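Local coordinates for tRNA nucleotidyl transferase-related protein (Thermotoga maritima, PDB 3H38) that acts as a class II CCA-adding enzyme, a magnesium-dependent nucleotidyltransferase that uses CTP and ATP to build the 3' end of tRNA, at residues 223-228 against 278-283; 70-75 against 88-93; 12-17 against 45-50; 160-165 against 191-196. One frame throughout, in Å; residues are numbered along the deposited sequence.

Contact 1: residues 223-228 against 278-283; sequences KILEEK and DRFYAV
Over one face of the Arg279 guanidinium stands OE2 of Glu226, displaced toward the rim; Leu225 O approaches the group obliquely, 3.6 Å from Arg279 NH2 without a hydrogen bond, and the Phe280 ring meets CD1 of Leu225 at its edge, near the ring plane. Glu226 OE2 is 4.0 Å from Arg279 NE, but the two flat groups are turned 62° apart and the oxygen sits well off the guanidinium plane, so only charge attracts it. NH1 of Arg279 has a long, weak ion pair with Glu271 of helix 254-274. The extended arginine also runs past Leu225, whose CB is 4.0 Å from Arg279 CB.

Leu225 does the apolar work. With CG beside the backbone N (chi1 -60°), it sends CD1 into the first turn of helix 279-287, which Asp278 caps, 3.3 Å from Phe280 CA and 3.9 Å from Val283 CG2. A branched aliphatic side chain suits this place, fitting backbone and methyl alike.

Were Arg279 an alanine, Glu226 would probably lose the positive charge nearest it across this contact. Van der Waals packing thus joins two helices of the all-helical part, 223-228 lying in its probable RNA-binding region, with loose electrostatics at the margin.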
loop_
_atom_site.group_PDB
_atom_site.type_symbol
_atom_site.label_atom_id
_atom_site.label_comp_id
_atom_site.label_asym_id
_atom_site.label_seq_id
_atom_site.Cartn_x
_atom_site.Cartn_y
_atom_site.Cartn_z
ATOM N N LYS A 223 -0.784 1.352 -2.276
ATOM C CA LYS A 223 0.506 1.982 -2.287
ATOM C C LYS A 223 0.595 3.139 -1.329
ATOM O O LYS A 223 1.518 3.227 -0.574
ATOM C CB LYS A 223 0.801 2.471 -3.684
ATOM C CG LYS A 223 2.028 1.976 -4.308
ATOM C CD LYS A 223 1.743 1.952 -5.757
ATOM C CE LYS A 223 2.912 1.602 -6.587
ATOM N NZ LYS A 223 2.583 1.908 -8.004
ATOM N N ILE A 224 -0.397 3.998 -1.330
ATOM C CA ILE A 224 -0.539 4.971 -0.242
ATOM C C ILE A 224 -0.471 4.306 1.148
ATOM O O ILE A 224 0.232 4.784 2.041
ATOM C CB ILE A 224 -1.854 5.746 -0.321
ATOM C CG1 ILE A 224 -1.683 6.976 -1.211
ATOM C CG2 ILE A 224 -2.279 6.189 1.075
ATOM C CD1 ILE A 224 -2.995 7.591 -1.615
ATOM N N LEU A 225 -1.179 3.193 1.322
ATOM C CA LEU A 225 -1.245 2.563 2.639
ATOM C C LEU A 225 0.109 2.072 3.102
ATOM O O LEU A 225 0.388 2.054 4.293
ATOM C CB LEU A 225 -2.281 1.432 2.659
ATOM C CG LEU A 225 -3.646 2.038 2.313
ATOM C CD1 LEU A 225 -4.831 1.093 2.508
ATOM C CD2 LEU A 225 -3.820 3.323 3.106
ATOM N N GLU A 226 0.955 1.717 2.171
ATOM C CA GLU A 226 2.257 1.238 2.523
ATOM C C GLU A 226 3.265 2.352 2.647
ATOM O O GLU A 226 4.394 2.098 2.904
ATOM C CB GLU A 226 2.758 0.193 1.517
ATOM C CG GLU A 226 2.011 -1.113 1.458
ATOM C CD GLU A 226 1.341 -1.494 2.747
ATOM O OE1 GLU A 226 0.120 -1.664 2.751
ATOM O OE2 GLU A 226 2.038 -1.655 3.750
ATOM N N GLU A 227 2.851 3.580 2.408
ATOM C CA GLU A 227 3.767 4.710 2.536
ATOM C C GLU A 227 4.008 5.020 4.019
ATOM O O GLU A 227 3.519 4.315 4.905
ATOM C CB GLU A 227 3.225 5.932 1.788
ATOM C CG GLU A 227 4.222 7.094 1.628
ATOM C CD GLU A 227 5.572 6.623 1.132
ATOM O OE1 GLU A 227 5.606 6.118 -0.023
ATOM O OE2 GLU A 227 6.577 6.744 1.901
ATOM N N LYS A 228 4.838 5.989 4.320
ATOM C CA LYS A 228 5.151 6.214 5.712
ATOM C C LYS A 228 4.090 6.725 6.646
ATOM O O LYS A 228 3.913 6.130 7.684
ATOM C CB LYS A 228 6.452 6.989 5.892
ATOM C CG LYS A 228 6.426 8.419 5.510
ATOM C CD LYS A 228 7.758 8.781 4.847
ATOM C CE LYS A 228 8.049 10.260 4.829
ATOM N NZ LYS A 228 8.423 10.745 6.173
ATOM N N ASP A 278 -3.646 -6.758 6.334
ATOM C CA ASP A 278 -3.913 -6.063 5.081
ATOM C C ASP A 278 -4.496 -4.682 5.374
ATOM O O ASP A 278 -5.659 -4.546 5.770
ATOM C CB ASP A 278 -4.847 -6.867 4.175
ATOM C CG ASP A 278 -5.093 -6.183 2.834
ATOM O OD1 ASP A 278 -5.485 -6.874 1.871
ATOM O OD2 ASP A 278 -4.903 -4.949 2.742
ATOM N N ARG A 279 -3.677 -3.657 5.173
ATOM C CA ARG A 279 -4.064 -2.300 5.522
ATOM C C ARG A 279 -5.193 -1.761 4.671
ATOM O O ARG A 279 -5.997 -0.951 5.155
ATOM C CB ARG A 279 -2.863 -1.371 5.459
ATOM C CG ARG A 279 -1.739 -1.889 6.296
ATOM C CD ARG A 279 -0.798 -0.807 6.706
ATOM N NE ARG A 279 0.349 -1.403 7.371
ATOM C CZ ARG A 279 1.452 -0.740 7.687
ATOM N NH1 ARG A 279 2.453 -1.381 8.281
ATOM N NH2 ARG A 279 1.552 0.557 7.401
ATOM N N PHE A 280 -5.252 -2.206 3.414
ATOM C CA PHE A 280 -6.322 -1.798 2.518
ATOM C C PHE A 280 -7.699 -2.172 3.122
ATOM O O PHE A 280 -8.612 -1.354 3.172
ATOM C CB PHE A 280 -6.124 -2.410 1.118
ATOM C CG PHE A 280 -7.231 -2.082 0.144
ATOM C CD1 PHE A 280 -7.498 -0.766 -0.212
ATOM C CD2 PHE A 280 -7.996 -3.091 -0.422
ATOM C CE1 PHE A 280 -8.526 -0.458 -1.104
ATOM C CE2 PHE A 280 -9.022 -2.794 -1.316
ATOM C CZ PHE A 280 -9.291 -1.461 -1.649
ATOM N N TYR A 281 -7.828 -3.409 3.579
ATOM C CA TYR A 281 -9.064 -3.881 4.181
ATOM C C TYR A 281 -9.308 -3.312 5.582
ATOM O O TYR A 281 -10.452 -3.028 5.948
ATOM C CB TYR A 281 -9.054 -5.395 4.253
ATOM C CG TYR A 281 -9.482 -6.020 2.978
ATOM C CD1 TYR A 281 -10.617 -6.799 2.933
ATOM C CD2 TYR A 281 -8.780 -5.800 1.797
ATOM C CE1 TYR A 281 -11.038 -7.360 1.771
ATOM C CE2 TYR A 281 -9.203 -6.366 0.608
ATOM C CZ TYR A 281 -10.333 -7.146 0.619
ATOM O OH TYR A 281 -10.798 -7.734 -0.505
ATOM N N ALA A 282 -8.242 -3.169 6.360
ATOM C CA ALA A 282 -8.370 -2.550 7.666
ATOM C C ALA A 282 -9.040 -1.196 7.482
ATOM O O ALA A 282 -10.025 -0.881 8.161
ATOM C CB ALA A 282 -7.014 -2.379 8.303
ATOM N N VAL A 283 -8.520 -0.402 6.547
ATOM C CA VAL A 283 -9.076 0.931 6.293
ATOM C C VAL A 283 -10.497 0.874 5.744
ATOM O O VAL A 283 -11.295 1.779 5.974
ATOM C CB VAL A 283 -8.196 1.762 5.325
ATOM C CG1 VAL A 283 -8.730 3.176 5.203
ATOM C CG2 VAL A 283 -6.790 1.823 5.834
#

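Contact 2: residues 70-75 against 88-93; sequences YAKRFL and ASLFLK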
loop_
_atom_site.group_PDB
_atom_site.type_symbol
_atom_site.label_atom_id
_atom_site.label_comp_id
_atom_site.label_asym_id
_atom_site.label_seq_id
_atom_site.Cartn_x
_atom_site.Cartn_y
_atom_site.Cartn_z
ATOM N N TYR A 70 22.740 -8.089 -25.926
ATOM C CA TYR A 70 24.112 -7.623 -26.034
ATOM C C TYR A 70 24.762 -7.504 -24.670
ATOM O O TYR A 70 25.877 -7.988 -24.463
ATOM C CB TYR A 70 24.155 -6.262 -26.718
ATOM C CG TYR A 70 25.554 -5.810 -26.999
ATOM C CD1 TYR A 70 26.320 -6.444 -27.966
ATOM C CD2 TYR A 70 26.123 -4.762 -26.292
ATOM C CE1 TYR A 70 27.614 -6.041 -28.232
ATOM C CE2 TYR A 70 27.423 -4.348 -26.547
ATOM C CZ TYR A 70 28.161 -4.993 -27.520
ATOM O OH TYR A 70 29.450 -4.595 -27.779
ATOM N N ALA A 71 24.061 -6.835 -23.753
ATOM C CA ALA A 71 24.492 -6.716 -22.363
ATOM C C ALA A 71 24.743 -8.089 -21.752
ATOM O O ALA A 71 25.713 -8.285 -21.015
ATOM C CB ALA A 71 23.444 -5.965 -21.539
ATOM N N LYS A 72 23.866 -9.040 -22.044
ATOM C CA LYS A 72 23.929 -10.327 -21.399
ATOM C C LYS A 72 25.229 -11.031 -21.609
ATOM O O LYS A 72 25.680 -11.713 -20.740
ATOM C CB LYS A 72 22.800 -11.240 -21.837
ATOM C CG LYS A 72 22.574 -12.391 -20.887
ATOM C CD LYS A 72 22.530 -13.711 -21.580
ATOM C CE LYS A 72 22.345 -14.818 -20.584
ATOM N NZ LYS A 72 21.121 -15.623 -20.800
ATOM N N ARG A 73 25.837 -10.889 -22.768
ATOM C CA ARG A 73 27.053 -11.613 -23.025
ATOM C C ARG A 73 28.292 -11.027 -22.447
ATOM O O ARG A 73 29.377 -11.485 -22.727
ATOM C CB ARG A 73 27.272 -11.840 -24.495
ATOM C CG ARG A 73 27.020 -10.728 -25.379
ATOM C CD ARG A 73 27.765 -10.970 -26.626
ATOM N NE ARG A 73 26.969 -10.677 -27.793
ATOM C CZ ARG A 73 27.430 -10.081 -28.879
ATOM N NH1 ARG A 73 28.689 -9.727 -28.948
ATOM N NH2 ARG A 73 26.631 -9.845 -29.896
ATOM N N PHE A 74 28.142 -10.015 -21.624
ATOM C CA PHE A 74 29.293 -9.416 -20.973
ATOM C C PHE A 74 28.976 -9.312 -19.505
ATOM O O PHE A 74 29.867 -9.129 -18.673
ATOM C CB PHE A 74 29.627 -8.058 -21.590
ATOM C CG PHE A 74 29.815 -8.114 -23.074
ATOM C CD1 PHE A 74 28.734 -7.993 -23.928
ATOM C CD2 PHE A 74 31.067 -8.320 -23.619
ATOM C CE1 PHE A 74 28.903 -8.061 -25.302
ATOM C CE2 PHE A 74 31.239 -8.390 -24.992
ATOM C CZ PHE A 74 30.154 -8.261 -25.832
ATOM N N LEU A 75 27.690 -9.462 -19.206
ATOM C CA LEU A 75 27.188 -9.482 -17.841
ATOM C C LEU A 75 26.417 -10.766 -17.620
ATOM O O LEU A 75 25.203 -10.800 -17.808
ATOM C CB LEU A 75 26.256 -8.304 -17.598
ATOM C CG LEU A 75 26.823 -6.919 -17.880
ATOM C CD1 LEU A 75 25.777 -5.878 -17.540
ATOM C CD2 LEU A 75 28.088 -6.703 -17.072
ATOM N N ALA A 88 12.592 -5.677 -20.593
ATOM C CA ALA A 88 13.398 -6.833 -20.280
ATOM C C ALA A 88 14.010 -6.581 -18.932
ATOM O O ALA A 88 14.060 -5.436 -18.475
ATOM C CB ALA A 88 14.482 -7.026 -21.329
ATOM N N SER A 89 14.462 -7.653 -18.292
ATOM C CA SER A 89 15.217 -7.545 -17.054
ATOM C C SER A 89 16.377 -8.537 -17.070
ATOM O O SER A 89 16.175 -9.715 -17.331
ATOM C CB SER A 89 14.298 -7.777 -15.860
ATOM O OG SER A 89 13.268 -6.806 -15.847
ATOM N N LEU A 90 17.570 -8.070 -16.767
ATOM C CA LEU A 90 18.682 -8.974 -16.682
ATOM C C LEU A 90 18.992 -9.157 -15.227
ATOM O O LEU A 90 19.291 -8.222 -14.511
ATOM C CB LEU A 90 19.891 -8.458 -17.438
ATOM C CG LEU A 90 21.080 -9.357 -17.740
ATOM C CD1 LEU A 90 20.710 -10.726 -18.122
ATOM C CD2 LEU A 90 21.893 -8.789 -18.807
ATOM N N PHE A 91 18.899 -10.394 -14.796
ATOM C CA PHE A 91 19.198 -10.763 -13.423
ATOM C C PHE A 91 20.619 -11.278 -13.324
ATOM O O PHE A 91 20.912 -12.394 -13.755
ATOM C CB PHE A 91 18.240 -11.854 -12.954
ATOM C CG PHE A 91 16.807 -11.421 -12.912
ATOM C CD1 PHE A 91 16.272 -10.874 -11.758
ATOM C CD2 PHE A 91 15.994 -11.559 -14.028
ATOM C CE1 PHE A 91 14.940 -10.467 -11.717
ATOM C CE2 PHE A 91 14.671 -11.159 -13.992
ATOM C CZ PHE A 91 14.143 -10.607 -12.832
ATOM N N LEU A 92 21.501 -10.468 -12.754
ATOM C CA LEU A 92 22.905 -10.839 -12.628
ATOM C C LEU A 92 23.139 -11.783 -11.458
ATOM O O LEU A 92 22.612 -11.573 -10.364
ATOM C CB LEU A 92 23.755 -9.590 -12.449
ATOM C CG LEU A 92 23.382 -8.522 -13.466
ATOM C CD1 LEU A 92 24.192 -7.273 -13.207
ATOM C CD2 LEU A 92 23.587 -9.062 -14.884
ATOM N N LYS A 93 23.939 -12.818 -11.694
ATOM C CA LYS A 93 24.246 -13.802 -10.664
ATOM C C LYS A 93 24.813 -13.148 -9.402
ATOM O O LYS A 93 24.569 -13.618 -8.285
ATOM C CB LYS A 93 25.212 -14.850 -11.213
ATOM C CG LYS A 93 24.666 -15.605 -12.414
ATOM C CD LYS A 93 23.389 -16.354 -12.053
ATOM C CE LYS A 93 23.636 -17.363 -10.936
ATOM N NZ LYS A 93 22.497 -18.308 -10.758
#
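The last turn of helix 64-72 and the loop after it lie against strand 87-92, with Lys72 CA 7.2 Å from Leu90 CA and Leu75 CA 6.9 Å from Leu92 CA, a spacing set by side chains and not by backbone pairing. Leu90 carries the contact. Its CG stands opposite the backbone N (chi1 -167°), and the two methyls divide the work. CD2 presses on the helix, 3.6 Å from Lys72 CA, and meets the Ala71 methyl, CB, at 4.2 Å. CD1 instead takes the aliphatic root of the lysine, 3.7 Å from Lys72 CG, the two side chains crossing at about a right angle.

Ala71 suits its place because a small residue lets the leucine come close to the helix, and Lys72 suits its own because its methylenes can pack while its charged end leads away. Farther along, Leu92 turns CD2 to Leu75, 3.9 Å from Leu75 CB and 3.8 Å from Leu75 O. The main chain of Leu75 is tied back to the helix, since Ala71 O accepts from both Phe74 N and Leu75 N.

Leu90 and Leu92 belong to strand 87-92, flanked in the sheet by 77-80 and 97-102. Leu75 also rests on Leu22, Leu25 and Phe29 of helix 17-32, and with Leu92 it touches Ile98, so helices 64-72 and 17-32 share the covering of this end of the head-domain sheet.

Contact 3: residues 12-17 against 45-50; sequences VERVDP and RDLLLG
Arg14 lies slantwise across Leu47, its aliphatic root on the leucine methyl and its guanidinium carried beyond to the backbone. CB of Arg14 is 3.6 Å from Leu47 CD1. The same methyl meets Val15, whose CG2 is 3.9 Å from Leu47 CD1 with the side chains at about a right angle, so one branch of Leu47 is wedged against two successive residues. Leu47 reaches them because its CG is trans to the backbone N (chi1 176°). Leucine suits the spot, having a long enough chain to bring one methyl, CD1, to both.

The arginine chain bends at chi2 and chi3 to bring NH1 to Leu47 O, a hydrogen bond of 3.3 Å with an N-H...O angle of 145°. The oxygen is tilted slightly from the guanidinium plane and also accepts from Gly50 N, so two donors grip it. Gly50 CA lies over one face of the guanidinium, 3.6 Å from Arg14 NH1, where a side chain would be tight.

With its positive phi, which favours glycine, Gly50 closes helix 42-49 in a Schellman motif, and Arg14 adds a side-chain donor to that helix end. Earlier in the same helix Arg45, which binds CTP and ATP in this enzyme, is gripped by Asp46 through NE and NH2 and also bonds Asn134. The contact joins the end of this nucleotide-site helix of the polymerase head domain to the end of helix 8-14.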
loop_
_atom_site.group_PDB
_atom_site.type_symbol
_atom_site.label_atom_id
_atom_site.label_comp_id
_atom_site.label_asym_id
_atom_site.label_seq_id
_atom_site.Cartn_x
_atom_site.Cartn_y
_atom_site.Cartn_z
ATOM N N VAL A 12 29.580 9.970 -8.401
ATOM C CA VAL A 12 30.735 9.266 -7.855
ATOM C C VAL A 12 30.727 9.398 -6.335
ATOM O O VAL A 12 31.087 8.462 -5.616
ATOM C CB VAL A 12 32.102 9.706 -8.493
ATOM C CG1 VAL A 12 31.886 10.222 -9.904
ATOM C CG2 VAL A 12 32.789 10.750 -7.651
ATOM N N GLU A 13 30.280 10.549 -5.849
ATOM C CA GLU A 13 30.128 10.730 -4.416
ATOM C C GLU A 13 29.079 9.763 -3.844
ATOM O O GLU A 13 29.377 8.973 -2.957
ATOM C CB GLU A 13 29.779 12.175 -4.061
ATOM C CG GLU A 13 29.970 12.426 -2.574
ATOM C CD GLU A 13 29.014 13.459 -1.970
ATOM O OE1 GLU A 13 28.753 14.502 -2.613
ATOM O OE2 GLU A 13 28.545 13.224 -0.829
ATOM N N ARG A 14 27.861 9.792 -4.337
ATOM C CA ARG A 14 26.796 9.045 -3.720
ATOM C C ARG A 14 26.601 7.597 -4.094
ATOM O O ARG A 14 26.055 6.865 -3.337
ATOM C CB ARG A 14 25.514 9.797 -3.936
ATOM C CG ARG A 14 25.645 11.243 -3.661
ATOM C CD ARG A 14 24.437 11.710 -2.971
ATOM N NE ARG A 14 24.725 12.738 -1.994
ATOM C CZ ARG A 14 24.111 13.904 -1.956
ATOM N NH1 ARG A 14 23.172 14.186 -2.839
ATOM N NH2 ARG A 14 24.431 14.790 -1.040
ATOM N N VAL A 15 27.029 7.179 -5.254
ATOM C CA VAL A 15 26.709 5.829 -5.729
ATOM C C VAL A 15 27.843 4.821 -5.485
ATOM O O VAL A 15 29.028 5.135 -5.665
ATOM C CB VAL A 15 26.269 5.846 -7.233
ATOM C CG1 VAL A 15 25.537 4.542 -7.637
ATOM C CG2 VAL A 15 25.378 7.068 -7.508
ATOM N N ASP A 16 27.475 3.615 -5.054
ATOM C CA ASP A 16 28.450 2.540 -4.892
ATOM C C ASP A 16 29.244 2.401 -6.187
ATOM O O ASP A 16 28.674 2.388 -7.271
ATOM C CB ASP A 16 27.754 1.217 -4.555
ATOM C CG ASP A 16 28.740 0.100 -4.205
ATOM O OD1 ASP A 16 29.711 0.365 -3.461
ATOM O OD2 ASP A 16 28.537 -1.051 -4.660
ATOM N N PRO A 17 30.564 2.320 -6.075
ATOM C CA PRO A 17 31.449 2.219 -7.233
ATOM C C PRO A 17 31.230 0.942 -8.053
ATOM O O PRO A 17 31.287 1.006 -9.278
ATOM C CB PRO A 17 32.839 2.206 -6.592
ATOM C CG PRO A 17 32.574 1.684 -5.187
ATOM C CD PRO A 17 31.332 2.397 -4.821
ATOM N N ARG A 45 15.727 11.144 -8.925
ATOM C CA ARG A 45 15.128 11.890 -7.832
ATOM C C ARG A 45 15.895 11.617 -6.530
ATOM O O ARG A 45 16.390 12.541 -5.863
ATOM C CB ARG A 45 13.683 11.426 -7.669
ATOM C CG ARG A 45 12.838 12.188 -6.637
ATOM C CD ARG A 45 11.574 11.350 -6.340
ATOM N NE ARG A 45 11.932 10.030 -5.808
ATOM C CZ ARG A 45 11.286 8.896 -6.087
ATOM N NH1 ARG A 45 10.217 8.897 -6.899
ATOM N NH2 ARG A 45 11.718 7.755 -5.563
ATOM N N ASP A 46 16.006 10.330 -6.203
ATOM C CA ASP A 46 16.638 9.881 -4.975
ATOM C C ASP A 46 18.097 10.326 -4.893
ATOM O O ASP A 46 18.529 10.851 -3.865
ATOM C CB ASP A 46 16.456 8.370 -4.811
ATOM C CG ASP A 46 14.966 7.981 -4.601
ATOM O OD1 ASP A 46 14.174 8.849 -4.168
ATOM O OD2 ASP A 46 14.573 6.820 -4.868
ATOM N N LEU A 47 18.841 10.176 -5.985
ATOM C CA LEU A 47 20.226 10.652 -6.026
ATOM C C LEU A 47 20.309 12.115 -5.604
ATOM O O LEU A 47 21.111 12.481 -4.733
ATOM C CB LEU A 47 20.871 10.451 -7.418
ATOM C CG LEU A 47 22.296 11.012 -7.589
ATOM C CD1 LEU A 47 23.285 10.217 -6.767
ATOM C CD2 LEU A 47 22.728 11.014 -9.042
ATOM N N LEU A 48 19.479 12.952 -6.217
ATOM C CA LEU A 48 19.549 14.395 -5.975
ATOM C C LEU A 48 19.093 14.750 -4.542
ATOM O O LEU A 48 19.618 15.684 -3.937
ATOM C CB LEU A 48 18.736 15.153 -7.025
ATOM C CG LEU A 48 19.251 15.063 -8.481
ATOM C CD1 LEU A 48 18.278 15.662 -9.455
ATOM C CD2 LEU A 48 20.624 15.753 -8.647
ATOM N N LEU A 49 18.126 14.003 -4.005
ATOM C CA LEU A 49 17.706 14.171 -2.599
ATOM C C LEU A 49 18.697 13.547 -1.630
ATOM O O LEU A 49 18.593 13.740 -0.426
ATOM C CB LEU A 49 16.308 13.575 -2.340
ATOM C CG LEU A 49 15.180 14.399 -2.969
ATOM C CD1 LEU A 49 13.858 13.656 -2.949
ATOM C CD2 LEU A 49 15.073 15.795 -2.306
ATOM N N GLY A 50 19.666 12.811 -2.165
ATOM C CA GLY A 50 20.619 12.099 -1.341
ATOM C C GLY A 50 19.942 10.971 -0.586
ATOM O O GLY A 50 20.209 10.757 0.602
#

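Contact 4: residues 160-165 against 191-196; sequences EGVIRV and RIEETT
Glu193 packs its methylenes on Val162 and Arg164 at the tight centre of this contact: its CB is 3.9 Å from Val162 CG1, its CG 3.7 Å from Arg164 CG. Its carboxylate, less surely placed in the model, lies roughly stacked on the Arg164 guanidinium. Arg164 NH2 is 3.8 Å from Glu193 OE1, a long ion pair held by charge alone; the stronger partner of this arginine is Asp157, at NH1. Glu193 also caps the following helix. With chi1 at 66°, CG sits between backbone N and carbonyl carbon, and OE1 accepts from Thr195 N at 3.0 Å, reached from above the carboxylate plane. Shortening Glu193 to alanine is likely to leave Thr195 N without its cap and Arg164 without the negative charge lying on it.

Backbone bonds bind this centre as a short parallel pair: Arg191 N to Gly161 O and Ile163 N to Arg191 O, each 2.8 Å, then Glu193 N to Ile163 O. Beta-branched residues suit such strands, and Ile163 CB meets Ile192 CG1 at 3.9 Å. Val165 CG2 packs on Thr196 CB, while Thr196 OG1 is buried here without a polar partner.

The solvent side is slacker. There Val162 CG2 lies over one face of the Arg191 guanidinium, toward its rim, and the charge is only loosely near Glu160.

Strand 162-163 follows helix 154-159, and strand 191-192 leads into helix 194-205. Ile163 touches Phe131, Ile133 and Phe190, Val165 and Thr196 touch Phe171 of helix 170-173, and Ile192 rests on Leu200, so the strand pair joins the head domain to the helical part that follows.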
loop_
_atom_site.group_PDB
_atom_site.type_symbol
_atom_site.label_atom_id
_atom_site.label_comp_id
_atom_site.label_asym_id
_atom_site.label_seq_id
_atom_site.Cartn_x
_atom_site.Cartn_y
_atom_site.Cartn_z
ATOM N N GLU A 160 12.618 23.176 -4.007
ATOM C CA GLU A 160 11.477 23.957 -3.534
ATOM C C GLU A 160 10.392 23.082 -2.931
ATOM O O GLU A 160 9.313 23.583 -2.541
ATOM C CB GLU A 160 10.901 24.794 -4.671
ATOM C CG GLU A 160 11.965 25.592 -5.372
ATOM C CD GLU A 160 11.436 26.849 -6.023
ATOM O OE1 GLU A 160 12.259 27.765 -6.275
ATOM O OE2 GLU A 160 10.212 26.918 -6.280
ATOM N N GLY A 161 10.683 21.779 -2.858
ATOM C CA GLY A 161 9.781 20.821 -2.230
ATOM C C GLY A 161 8.421 20.753 -2.897
ATOM O O GLY A 161 7.387 20.730 -2.200
ATOM N N VAL A 162 8.423 20.695 -4.239
ATOM C CA VAL A 162 7.203 20.865 -5.037
ATOM C C VAL A 162 6.791 19.631 -5.840
ATOM O O VAL A 162 7.622 18.962 -6.460
ATOM C CB VAL A 162 7.313 22.100 -5.975
ATOM C CG1 VAL A 162 6.583 21.864 -7.285
ATOM C CG2 VAL A 162 6.773 23.334 -5.286
ATOM N N ILE A 163 5.500 19.322 -5.792
ATOM C CA ILE A 163 4.912 18.312 -6.661
ATOM C C ILE A 163 4.193 19.040 -7.784
ATOM O O ILE A 163 3.255 19.785 -7.531
ATOM C CB ILE A 163 3.907 17.411 -5.925
ATOM C CG1 ILE A 163 4.576 16.713 -4.740
ATOM C CG2 ILE A 163 3.302 16.373 -6.902
ATOM C CD1 ILE A 163 5.741 15.830 -5.161
ATOM N N ARG A 164 4.654 18.831 -9.014
ATOM C CA ARG A 164 4.133 19.540 -10.177
ATOM C C ARG A 164 3.973 18.560 -11.341
ATOM O O ARG A 164 4.874 17.784 -11.624
ATOM C CB ARG A 164 5.085 20.684 -10.577
ATOM C CG ARG A 164 4.494 21.679 -11.554
ATOM C CD ARG A 164 5.560 22.595 -12.167
ATOM N NE ARG A 164 6.450 23.140 -11.140
ATOM C CZ ARG A 164 6.423 24.386 -10.661
ATOM N NH1 ARG A 164 7.299 24.755 -9.735
ATOM N NH2 ARG A 164 5.548 25.271 -11.107
ATOM N N VAL A 165 2.822 18.594 -12.006
ATOM C CA VAL A 165 2.606 17.784 -13.202
ATOM C C VAL A 165 3.274 18.422 -14.438
ATOM O O VAL A 165 3.544 19.641 -14.465
ATOM C CB VAL A 165 1.087 17.548 -13.478
ATOM C CG1 VAL A 165 0.460 16.666 -12.400
ATOM C CG2 VAL A 165 0.341 18.878 -13.640
ATOM N N ARG A 191 4.908 19.966 -1.074
ATOM C CA ARG A 191 3.612 20.590 -1.290
ATOM C C ARG A 191 3.271 20.530 -2.782
ATOM O O ARG A 191 4.155 20.592 -3.647
ATOM C CB ARG A 191 3.614 22.037 -0.785
ATOM C CG ARG A 191 4.440 22.997 -1.673
ATOM C CD ARG A 191 4.433 24.422 -1.129
ATOM N NE ARG A 191 4.192 25.410 -2.178
ATOM C CZ ARG A 191 5.137 26.144 -2.760
ATOM N NH1 ARG A 191 4.802 27.015 -3.709
ATOM N NH2 ARG A 191 6.412 26.011 -2.393
ATOM N N ILE A 192 1.987 20.401 -3.077
ATOM C CA ILE A 192 1.503 20.473 -4.448
ATOM C C ILE A 192 1.373 21.929 -4.884
ATOM O O ILE A 192 0.563 22.687 -4.344
ATOM C CB ILE A 192 0.171 19.717 -4.609
ATOM C CG1 ILE A 192 0.416 18.212 -4.419
ATOM C CG2 ILE A 192 -0.469 20.013 -5.988
ATOM C CD1 ILE A 192 -0.813 17.388 -4.020
ATOM N N GLU A 193 2.187 22.333 -5.850
ATOM C CA GLU A 193 2.217 23.742 -6.217
ATOM C C GLU A 193 0.854 24.168 -6.712
ATOM O O GLU A 193 0.080 23.352 -7.228
ATOM C CB GLU A 193 3.312 24.022 -7.253
ATOM C CG GLU A 193 3.111 23.391 -8.623
ATOM C CD GLU A 193 2.353 24.310 -9.559
ATOM O OE1 GLU A 193 2.216 25.519 -9.226
ATOM O OE2 GLU A 193 1.916 23.837 -10.634
ATOM N N GLU A 194 0.561 25.434 -6.550
ATOM C CA GLU A 194 -0.714 26.017 -6.871
ATOM C C GLU A 194 -1.412 25.549 -8.098
ATOM O O GLU A 194 -2.519 25.094 -8.044
ATOM C CB GLU A 194 -0.558 27.505 -6.976
ATOM C CG GLU A 194 -1.734 28.278 -6.565
ATOM C CD GLU A 194 -1.387 29.731 -6.371
ATOM O OE1 GLU A 194 -1.075 30.397 -7.364
ATOM O OE2 GLU A 194 -1.412 30.200 -5.222
ATOM N N THR A 195 -0.779 25.734 -9.226
ATOM C CA THR A 195 -1.393 25.391 -10.507
ATOM C C THR A 195 -1.806 23.925 -10.565
ATOM O O THR A 195 -2.953 23.601 -10.912
ATOM C CB THR A 195 -0.468 25.703 -11.664
ATOM O OG1 THR A 195 -0.071 27.077 -11.574
ATOM C CG2 THR A 195 -1.191 25.422 -12.994
ATOM N N THR A 196 -0.893 23.032 -10.201
ATOM C CA THR A 196 -1.244 21.624 -10.259
ATOM C C THR A 196 -2.353 21.303 -9.271
ATOM O O THR A 196 -3.232 20.493 -9.579
ATOM C CB THR A 196 -0.035 20.614 -10.274
ATOM O OG1 THR A 196 -0.224 19.605 -9.279
ATOM C CG2 THR A 196 1.263 21.286 -10.060
#

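Contacts 1 and 4 are buried, contact 2 is partly so, and contact 3 lies at the surface. Contacts 2 and 3 belong to the head domain and both adjoin helix 17-32; contact 4 ties that domain to the helices beyond, and contact 1 joins two of those helices near the centre of the chain. Chemistry varies accordingly. Contact 2 is van der Waals packing without polar bonds, whereas contact 1 adds an unbonded charge pair to its apolar packing. Contact 3 gains one side-chain bond to a helix end, and contact 4 alone has bonds between strands. Contacts 3 and 4 come within about 7 Å at their nearest atoms.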